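Local coordinates for protein Poly(A) RNA polymerase GLD2 (Rattus norvegicus, PDB 6LBK) that probably adds successive AMP units from ATP to the 3' ends of selected cytoplasmic mRNAs, and single nucleotides to certain microRNAs, as a metal-dependent non-canonical poly(A) polymerase, at residues A131-H139 against P153-V163; V206-H214 against D366-R374. The protein carries 1 engineered substitution. All coordinates share one frame; numbering follows the deposited sequence.

Interaction 1: residues A131-H139 against P153-V163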
loop_
_atom_site.group_PDB
_atom_site.type_symbol
_atom_site.label_atom_id
_atom_site.label_comp_id
_atom_site.label_asym_id
_atom_site.label_seq_id
_atom_site.Cartn_x
_atom_site.Cartn_y
_atom_site.Cartn_z
ATOM N N ALA A 131 1.674 -1.791 23.992
ATOM C CA ALA A 131 1.038 -2.167 22.728
ATOM C C ALA A 131 0.668 -3.647 22.698
ATOM O O ALA A 131 -0.430 -4.007 22.259
ATOM C CB ALA A 131 1.955 -1.827 21.555
ATOM N N ARG A 132 1.545 -4.519 23.202
ATOM C CA ARG A 132 1.207 -5.941 23.242
ATOM C C ARG A 132 0.155 -6.245 24.297
ATOM O O ARG A 132 -0.732 -7.069 24.052
ATOM C CB ARG A 132 2.431 -6.851 23.435
ATOM C CG ARG A 132 3.381 -6.942 22.230
ATOM C CD ARG A 132 4.197 -8.249 22.275
ATOM N NE ARG A 132 5.316 -8.280 23.215
ATOM C CZ ARG A 132 6.005 -9.381 23.509
ATOM N NH1 ARG A 132 5.674 -10.539 22.951
ATOM N NH2 ARG A 132 7.020 -9.334 24.364
ATOM N N HIS A 133 0.236 -5.619 25.485
ATOM C CA HIS A 133 -0.795 -5.882 26.493
ATOM C C HIS A 133 -2.174 -5.497 25.976
ATOM O O HIS A 133 -3.150 -6.242 26.141
ATOM C CB HIS A 133 -0.525 -5.085 27.774
ATOM C CG HIS A 133 0.417 -5.737 28.734
ATOM N ND1 HIS A 133 0.538 -5.320 30.043
ATOM C CD2 HIS A 133 1.301 -6.751 28.579
ATOM C CE1 HIS A 133 1.443 -6.060 30.659
ATOM N NE2 HIS A 133 1.923 -6.935 29.793
ATOM N N ILE A 134 -2.263 -4.353 25.302
ATOM C CA ILE A 134 -3.532 -3.921 24.730
ATOM C C ILE A 134 -3.980 -4.847 23.607
ATOM O O ILE A 134 -5.166 -5.173 23.514
ATOM C CB ILE A 134 -3.449 -2.460 24.274
ATOM C CG1 ILE A 134 -3.093 -1.568 25.464
ATOM C CG2 ILE A 134 -4.745 -2.035 23.600
ATOM C CD1 ILE A 134 -2.372 -0.322 25.026
ATOM N N LEU A 135 -3.072 -5.242 22.704
ATOM C CA LEU A 135 -3.504 -6.102 21.606
ATOM C C LEU A 135 -4.014 -7.434 22.128
ATOM O O LEU A 135 -5.023 -7.959 21.641
ATOM C CB LEU A 135 -2.378 -6.331 20.605
ATOM C CG LEU A 135 -2.881 -6.941 19.295
ATOM C CD1 LEU A 135 -3.955 -6.088 18.698
ATOM C CD2 LEU A 135 -1.744 -7.064 18.316
ATOM N N THR A 136 -3.363 -7.981 23.152
ATOM C CA THR A 136 -3.846 -9.251 23.667
ATOM C C THR A 136 -5.174 -9.067 24.409
ATOM O O THR A 136 -6.054 -9.934 24.315
ATOM C CB THR A 136 -2.765 -9.936 24.515
ATOM O OG1 THR A 136 -3.263 -11.177 25.031
ATOM C CG2 THR A 136 -2.296 -9.074 25.656
ATOM N N LEU A 137 -5.358 -7.942 25.130
ATOM C CA LEU A 137 -6.659 -7.669 25.760
ATOM C C LEU A 137 -7.769 -7.522 24.720
ATOM O O LEU A 137 -8.863 -8.085 24.871
ATOM C CB LEU A 137 -6.592 -6.416 26.640
ATOM C CG LEU A 137 -6.463 -6.686 28.147
ATOM C CD1 LEU A 137 -6.203 -5.404 28.922
ATOM C CD2 LEU A 137 -7.704 -7.389 28.680
ATOM N N VAL A 138 -7.518 -6.738 23.673
ATOM C CA VAL A 138 -8.496 -6.603 22.605
ATOM C C VAL A 138 -8.813 -7.969 22.023
ATOM O O VAL A 138 -9.969 -8.272 21.703
ATOM C CB VAL A 138 -7.979 -5.644 21.522
ATOM C CG1 VAL A 138 -8.922 -5.654 20.337
ATOM C CG2 VAL A 138 -7.800 -4.235 22.080
ATOM N N HIS A 139 -7.791 -8.820 21.887
ATOM C CA HIS A 139 -7.998 -10.117 21.262
ATOM C C HIS A 139 -8.889 -10.998 22.124
ATOM O O HIS A 139 -9.851 -11.599 21.631
ATOM C CB HIS A 139 -6.647 -10.781 20.999
ATOM C CG HIS A 139 -6.754 -12.175 20.462
ATOM N ND1 HIS A 139 -6.237 -13.268 21.125
ATOM C CD2 HIS A 139 -7.350 -12.659 19.347
ATOM C CE1 HIS A 139 -6.491 -14.363 20.429
ATOM N NE2 HIS A 139 -7.169 -14.020 19.349
ATOM N N PRO A 153 -10.523 -14.843 15.520
ATOM C CA PRO A 153 -9.503 -13.822 15.805
ATOM C C PRO A 153 -8.203 -14.489 16.217
ATOM O O PRO A 153 -8.197 -15.392 17.057
ATOM C CB PRO A 153 -10.112 -13.023 16.962
ATOM C CG PRO A 153 -11.006 -13.979 17.637
ATOM C CD PRO A 153 -11.532 -14.925 16.591
ATOM N N GLN A 154 -7.102 -14.044 15.626
ATOM C CA GLN A 154 -5.816 -14.667 15.882
ATOM C C GLN A 154 -4.755 -13.593 16.006
ATOM O O GLN A 154 -4.743 -12.647 15.224
ATOM C CB GLN A 154 -5.445 -15.655 14.764
ATOM C CG GLN A 154 -4.012 -16.129 14.782
ATOM C CD GLN A 154 -3.760 -17.221 13.752
ATOM O OE1 GLN A 154 -4.542 -17.386 12.810
ATOM N NE2 GLN A 154 -2.643 -17.940 13.896
ATOM N N LEU A 155 -3.849 -13.754 16.963
ATOM C CA LEU A 155 -2.684 -12.882 17.043
ATOM C C LEU A 155 -1.638 -13.376 16.049
ATOM O O LEU A 155 -1.043 -14.445 16.234
ATOM C CB LEU A 155 -2.105 -12.865 18.451
ATOM C CG LEU A 155 -2.791 -12.098 19.562
ATOM C CD1 LEU A 155 -2.404 -12.736 20.885
ATOM C CD2 LEU A 155 -2.340 -10.666 19.512
ATOM N N ILE A 156 -1.382 -12.585 15.025
ATOM C CA ILE A 156 -0.303 -12.869 14.093
ATOM C C ILE A 156 0.941 -12.121 14.547
ATOM O O ILE A 156 0.899 -10.914 14.838
ATOM C CB ILE A 156 -0.696 -12.514 12.652
ATOM C CG1 ILE A 156 -1.883 -13.377 12.214
ATOM C CG2 ILE A 156 0.480 -12.714 11.699
ATOM C CD1 ILE A 156 -1.995 -13.538 10.698
ATOM N N ARG A 157 2.054 -12.845 14.580
ATOM C CA ARG A 157 3.305 -12.382 15.147
ATOM C C ARG A 157 4.185 -11.856 14.026
ATOM O O ARG A 157 4.563 -12.602 13.117
ATOM C CB ARG A 157 3.975 -13.543 15.874
ATOM C CG ARG A 157 3.127 -14.044 17.024
ATOM C CD ARG A 157 3.594 -15.389 17.530
ATOM N NE ARG A 157 2.751 -15.866 18.624
ATOM C CZ ARG A 157 2.722 -17.125 19.049
ATOM N NH1 ARG A 157 3.485 -18.043 18.469
ATOM N NH2 ARG A 157 1.926 -17.466 20.053
ATOM N N ALA A 158 4.484 -10.566 14.092
ATOM C CA ALA A 158 5.316 -9.881 13.116
ATOM C C ALA A 158 5.886 -8.649 13.801
ATOM O O ALA A 158 5.615 -8.398 14.980
ATOM C CB ALA A 158 4.515 -9.517 11.862
ATOM N N LYS A 159 6.710 -7.899 13.062
ATOM C CA LYS A 159 7.263 -6.656 13.595
ATOM C C LYS A 159 6.165 -5.780 14.176
ATOM O O LYS A 159 6.301 -5.238 15.279
ATOM C CB LYS A 159 8.021 -5.911 12.498
ATOM C CG LYS A 159 9.301 -6.602 12.070
ATOM C CD LYS A 159 9.816 -6.006 10.778
ATOM C CE LYS A 159 10.996 -6.782 10.247
ATOM N NZ LYS A 159 10.988 -6.730 8.764
ATOM N N VAL A 160 5.056 -5.656 13.457
ATOM C CA VAL A 160 3.861 -5.016 13.994
ATOM C C VAL A 160 2.897 -6.128 14.391
ATOM O O VAL A 160 2.267 -6.745 13.514
ATOM C CB VAL A 160 3.229 -4.055 12.973
ATOM C CG1 VAL A 160 2.070 -3.308 13.616
ATOM C CG2 VAL A 160 4.279 -3.096 12.401
ATOM N N PRO A 161 2.772 -6.442 15.686
ATOM C CA PRO A 161 1.859 -7.517 16.084
ATOM C C PRO A 161 0.452 -7.148 15.641
ATOM O O PRO A 161 0.071 -5.980 15.668
ATOM C CB PRO A 161 1.992 -7.560 17.613
ATOM C CG PRO A 161 3.229 -6.728 17.926
ATOM C CD PRO A 161 3.287 -5.705 16.852
ATOM N N ILE A 162 -0.310 -8.150 15.211
ATOM C CA ILE A 162 -1.615 -7.895 14.626
ATOM C C ILE A 162 -2.633 -8.865 15.212
ATOM O O ILE A 162 -2.289 -9.975 15.619
ATOM C CB ILE A 162 -1.521 -8.022 13.083
ATOM C CG1 ILE A 162 -1.000 -6.731 12.485
ATOM C CG2 ILE A 162 -2.848 -8.362 12.435
ATOM C CD1 ILE A 162 -0.510 -6.936 11.100
ATOM N N VAL A 163 -3.890 -8.424 15.280
ATOM C CA VAL A 163 -5.030 -9.311 15.465
ATOM C C VAL A 163 -5.710 -9.396 14.111
ATOM O O VAL A 163 -6.152 -8.379 13.562
ATOM C CB VAL A 163 -6.011 -8.807 16.538
ATOM C CG1 VAL A 163 -7.339 -9.525 16.392
ATOM C CG2 VAL A 163 -5.480 -9.048 17.937
#
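H139 and L135, one helical turn apart, carry most of what residues 131-139 bring to the hairpin of residues 153-163, and they do it in chemically different ways. The imidazole of H139 swings out with CG anti to the backbone N (chi1 175°), which brings NE2 to the carbonyl of P153. The N-H donates to P153 O at 2.9 Å in a nearly straight bond (164°). The oxygen lies in the plane of the imidazole, yet the N-H reaches it from well above the carbonyl plane and not along a lone pair. L155 covers one face of the same ring: its CG lies 4.2 Å from the ring centroid in a CH-pi contact shifted toward the rim. Edge bond and covered face together limit how the imidazole can turn.

Such a helix lying against strands that fold back on one another is a worked case of alpha/beta layering. Here the layer is the mixed sheet of the nucleotidyltransferase palm domain, and the axis of residues 131-139 runs nearly antiparallel to that of residues 153-156, 9.3 Å away at closest approach. I156 and I162 pair through two backbone hydrogen bonds to close the hairpin.

L135 supplies the apolar half. With CG again anti to the backbone N (chi1 -166°), its two methyls part: CD1 meets CG2 of V163 at 3.4 Å, whereas CD2 reaches CB of P161 at 3.8 Å and also rests near that residue's carbonyl oxygen. L155 slides past in the opposite direction, its CD2 3.8 Å from L135 CG, so this one leucine touches both L135 and the imidazole. Beyond the hairpin, L176 and V178 of strand 172-178 also touch L135.

Interaction 2: residues V206-H214 against D366-R374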
loop_
_atom_site.group_PDB
_atom_site.type_symbol
_atom_site.label_atom_id
_atom_site.label_comp_id
_atom_site.label_asym_id
_atom_site.label_seq_id
_atom_site.Cartn_x
_atom_site.Cartn_y
_atom_site.Cartn_z
ATOM N N VAL A 206 -3.321 -2.452 -11.242
ATOM C CA VAL A 206 -2.901 -3.547 -12.117
ATOM C C VAL A 206 -1.577 -4.120 -11.638
ATOM O O VAL A 206 -1.345 -5.330 -11.709
ATOM C CB VAL A 206 -2.808 -3.082 -13.583
ATOM C CG1 VAL A 206 -1.649 -2.064 -13.778
ATOM C CG2 VAL A 206 -2.624 -4.279 -14.485
ATOM N N ILE A 207 -0.714 -3.270 -11.090
ATOM C CA ILE A 207 0.582 -3.714 -10.606
ATOM C C ILE A 207 0.446 -4.550 -9.328
ATOM O O ILE A 207 1.139 -5.564 -9.163
ATOM C CB ILE A 207 1.470 -2.477 -10.432
ATOM C CG1 ILE A 207 1.874 -1.968 -11.838
ATOM C CG2 ILE A 207 2.643 -2.789 -9.578
ATOM C CD1 ILE A 207 2.732 -0.705 -11.846
ATOM N N LYS A 208 -0.460 -4.169 -8.419
ATOM C CA LYS A 208 -0.751 -5.007 -7.252
ATOM C C LYS A 208 -1.280 -6.374 -7.680
ATOM O O LYS A 208 -0.821 -7.410 -7.188
ATOM C CB LYS A 208 -1.775 -4.320 -6.345
ATOM C CG LYS A 208 -1.232 -3.421 -5.256
ATOM C CD LYS A 208 -2.408 -2.869 -4.490
ATOM C CE LYS A 208 -2.001 -2.041 -3.305
ATOM N NZ LYS A 208 -3.053 -2.080 -2.245
ATOM N N LYS A 209 -2.266 -6.398 -8.585
ATOM C CA LYS A 209 -2.783 -7.686 -9.049
ATOM C C LYS A 209 -1.678 -8.497 -9.711
ATOM O O LYS A 209 -1.577 -9.710 -9.507
ATOM C CB LYS A 209 -3.961 -7.503 -10.016
ATOM C CG LYS A 209 -5.228 -6.870 -9.400
ATOM C CD LYS A 209 -5.758 -7.723 -8.242
ATOM C CE LYS A 209 -7.019 -7.150 -7.618
ATOM N NZ LYS A 209 -7.410 -7.890 -6.373
ATOM N N TRP A 210 -0.824 -7.831 -10.484
ATOM C CA TRP A 210 0.269 -8.510 -11.160
ATOM C C TRP A 210 1.212 -9.159 -10.157
ATOM O O TRP A 210 1.497 -10.363 -10.244
ATOM C CB TRP A 210 1.016 -7.507 -12.047
ATOM C CG TRP A 210 2.258 -8.049 -12.528
ATOM C CD1 TRP A 210 2.432 -8.913 -13.577
ATOM C CD2 TRP A 210 3.546 -7.816 -11.978
ATOM N NE1 TRP A 210 3.763 -9.217 -13.724
ATOM C CE2 TRP A 210 4.472 -8.557 -12.755
ATOM C CE3 TRP A 210 4.021 -7.035 -10.908
ATOM C CZ2 TRP A 210 5.834 -8.549 -12.492
ATOM C CZ3 TRP A 210 5.379 -7.027 -10.647
ATOM C CH2 TRP A 210 6.274 -7.779 -11.444
ATOM N N ALA A 211 1.711 -8.371 -9.197
ATOM C CA ALA A 211 2.613 -8.913 -8.191
ATOM C C ALA A 211 1.954 -10.032 -7.386
ATOM O O ALA A 211 2.593 -11.050 -7.087
ATOM C CB ALA A 211 3.088 -7.808 -7.257
ATOM N N SER A 212 0.678 -9.872 -7.029
ATOM C CA SER A 212 -0.008 -10.930 -6.289
ATOM C C SER A 212 -0.153 -12.187 -7.134
ATOM O O SER A 212 -0.091 -13.311 -6.616
ATOM C CB SER A 212 -1.371 -10.448 -5.790
ATOM O OG SER A 212 -2.198 -11.565 -5.493
ATOM N N HIS A 213 -0.422 -12.027 -8.427
ATOM C CA HIS A 213 -0.610 -13.207 -9.252
ATOM C C HIS A 213 0.667 -14.017 -9.314
ATOM O O HIS A 213 0.616 -15.251 -9.285
ATOM C CB HIS A 213 -1.064 -12.827 -10.656
ATOM C CG HIS A 213 -1.015 -13.971 -11.619
ATOM N ND1 HIS A 213 -1.886 -15.038 -11.553
ATOM C CD2 HIS A 213 -0.163 -14.242 -12.637
ATOM C CE1 HIS A 213 -1.588 -15.905 -12.504
ATOM N NE2 HIS A 213 -0.547 -15.446 -13.177
ATOM N N HIS A 214 1.822 -13.346 -9.312
ATOM C CA HIS A 214 3.099 -14.029 -9.452
ATOM C C HIS A 214 3.717 -14.399 -8.117
ATOM O O HIS A 214 4.920 -14.686 -8.067
ATOM C CB HIS A 214 4.083 -13.190 -10.270
ATOM C CG HIS A 214 3.655 -12.989 -11.687
ATOM N ND1 HIS A 214 3.765 -13.979 -12.641
ATOM C CD2 HIS A 214 3.112 -11.920 -12.315
ATOM C CE1 HIS A 214 3.300 -13.532 -13.793
ATOM N NE2 HIS A 214 2.907 -12.281 -13.624
ATOM N N ASP A 366 -0.682 -7.262 -24.597
ATOM C CA ASP A 366 -1.952 -7.671 -24.011
ATOM C C ASP A 366 -1.710 -7.911 -22.526
ATOM O O ASP A 366 -0.694 -8.512 -22.155
ATOM C CB ASP A 366 -2.470 -8.942 -24.724
ATOM C CG ASP A 366 -3.889 -9.333 -24.316
ATOM O OD1 ASP A 366 -4.252 -9.163 -23.130
ATOM O OD2 ASP A 366 -4.639 -9.819 -25.189
ATOM N N LEU A 367 -2.619 -7.405 -21.675
ATOM C CA LEU A 367 -2.491 -7.610 -20.230
ATOM C C LEU A 367 -2.539 -9.087 -19.870
ATOM O O LEU A 367 -2.071 -9.465 -18.796
ATOM C CB LEU A 367 -3.568 -6.839 -19.464
ATOM C CG LEU A 367 -3.365 -6.725 -17.945
ATOM C CD1 LEU A 367 -2.151 -5.912 -17.614
ATOM C CD2 LEU A 367 -4.556 -6.094 -17.325
ATOM N N ASN A 368 -3.121 -9.921 -20.738
ATOM C CA ASN A 368 -3.150 -11.367 -20.532
ATOM C C ASN A 368 -1.759 -12.002 -20.562
ATOM O O ASN A 368 -1.608 -13.150 -20.128
ATOM C CB ASN A 368 -4.030 -12.040 -21.586
ATOM C CG ASN A 368 -5.447 -12.285 -21.103
ATOM O OD1 ASN A 368 -5.673 -13.098 -20.202
ATOM N ND2 ASN A 368 -6.417 -11.607 -21.723
ATOM N N SER A 369 -0.753 -11.322 -21.130
ATOM C CA SER A 369 0.588 -11.902 -21.177
ATOM C C SER A 369 1.252 -11.952 -19.801
ATOM O O SER A 369 2.112 -12.811 -19.564
ATOM C CB SER A 369 1.462 -11.118 -22.154
ATOM O OG SER A 369 0.936 -11.202 -23.468
ATOM N N VAL A 370 0.878 -11.050 -18.897
ATOM C CA VAL A 370 1.491 -10.982 -17.576
ATOM C C VAL A 370 0.497 -11.234 -16.448
ATOM O O VAL A 370 0.927 -11.521 -15.318
ATOM C CB VAL A 370 2.204 -9.625 -17.370
ATOM C CG1 VAL A 370 3.243 -9.431 -18.484
ATOM C CG2 VAL A 370 1.189 -8.468 -17.338
ATOM N N LEU A 371 -0.804 -11.177 -16.716
ATOM C CA LEU A 371 -1.882 -11.326 -15.752
ATOM C C LEU A 371 -3.108 -11.879 -16.472
ATOM O O LEU A 371 -3.714 -11.170 -17.288
ATOM C CB LEU A 371 -2.188 -9.964 -15.122
ATOM C CG LEU A 371 -3.037 -9.672 -13.880
ATOM C CD1 LEU A 371 -3.143 -8.168 -13.750
ATOM C CD2 LEU A 371 -4.436 -10.263 -13.927
ATOM N N PRO A 372 -3.510 -13.121 -16.209
ATOM C CA PRO A 372 -4.771 -13.617 -16.783
ATOM C C PRO A 372 -5.939 -12.765 -16.309
ATOM O O PRO A 372 -6.244 -12.710 -15.114
ATOM C CB PRO A 372 -4.856 -15.057 -16.257
ATOM C CG PRO A 372 -3.851 -15.140 -15.132
ATOM C CD PRO A 372 -2.772 -14.175 -15.498
ATOM N N LEU A 373 -6.605 -12.102 -17.264
ATOM C CA LEU A 373 -7.710 -11.209 -16.918
ATOM C C LEU A 373 -8.934 -11.957 -16.403
ATOM O O LEU A 373 -9.813 -11.330 -15.797
ATOM C CB LEU A 373 -8.103 -10.339 -18.122
ATOM C CG LEU A 373 -7.399 -8.994 -18.311
ATOM C CD1 LEU A 373 -7.685 -8.044 -17.147
ATOM C CD2 LEU A 373 -5.917 -9.206 -18.476
ATOM N N ARG A 374 -9.009 -13.276 -16.625
ATOM C CA ARG A 374 -10.109 -14.086 -16.108
ATOM C C ARG A 374 -9.934 -14.447 -14.635
ATOM O O ARG A 374 -10.924 -14.778 -13.970
ATOM C CB ARG A 374 -10.257 -15.369 -16.939
ATOM C CG ARG A 374 -10.342 -15.141 -18.451
ATOM C CD ARG A 374 -10.876 -16.361 -19.208
ATOM N NE ARG A 374 -9.941 -17.489 -19.263
ATOM C CZ ARG A 374 -9.074 -17.711 -20.251
ATOM N NH1 ARG A 374 -9.001 -16.875 -21.277
ATOM N NH2 ARG A 374 -8.271 -18.768 -20.213
#
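H213 lies under the ring of P372, whose CD stands over one imidazole face, 3.7 Å from the ring centroid and offset toward the rim, in a CH-pi contact. The next residue, H214, makes the polar link. Its NE2 donates to V370 O at 2.7 Å, in the carbonyl plane but bent at the hydrogen (138°), with the oxygen tilted from the imidazole plane. H214 CD2 lies over one face of the W210 indole, toward its rim. With an alanine here, V370 O is likely to lose this donor and one face of the W210 indole the cover of the imidazole.

W210 turns its CD1 edge to V370, 3.9 Å from CB, while NE1 is hydrogen-bonded to S357 of helix 344-363 and F354 meets the indole edge-to-face. One turn back in the helix, V206 points CG2 at CD1 of L367, 3.6 Å away. L371, with CG anti to its backbone N (chi1 -167°), sends CD1 to the CB of K209 at 3.9 Å. L59 of helix 51-63 touches both V206 and L371.

In the loop itself, D366 OD1 accepts from N368 N at 2.8 Å, forming an Asx turn, and also binds Q55. The whole packs the C-terminal segment against helices 200-213 and 51-63, joining both ends of the modelled chain in the helical domain, as in Cid1-type poly(A) polymerases.

How the interactions relate
Along the chain interaction 1 closes before interaction 2 opens; their centres lie 33 Å apart and their nearest atoms about 14 Å. The first joins neighbouring elements of the palm, helix 128-144 and the hairpin of strands 150-156 and 162-167 at one edge of the five-stranded sheet. The second joins segments whose nearest ends are 152 residues apart, tying the C-terminal loop after helix 344-363 to helix 200-213. Each has one residue near the probable metal site: the side chain of I162, turned from the helix, is about 6 Å from that of D111, and that of K209 about 10 Å from that of D109. The pairing is thus short-range in the palm, long-range in the helical part.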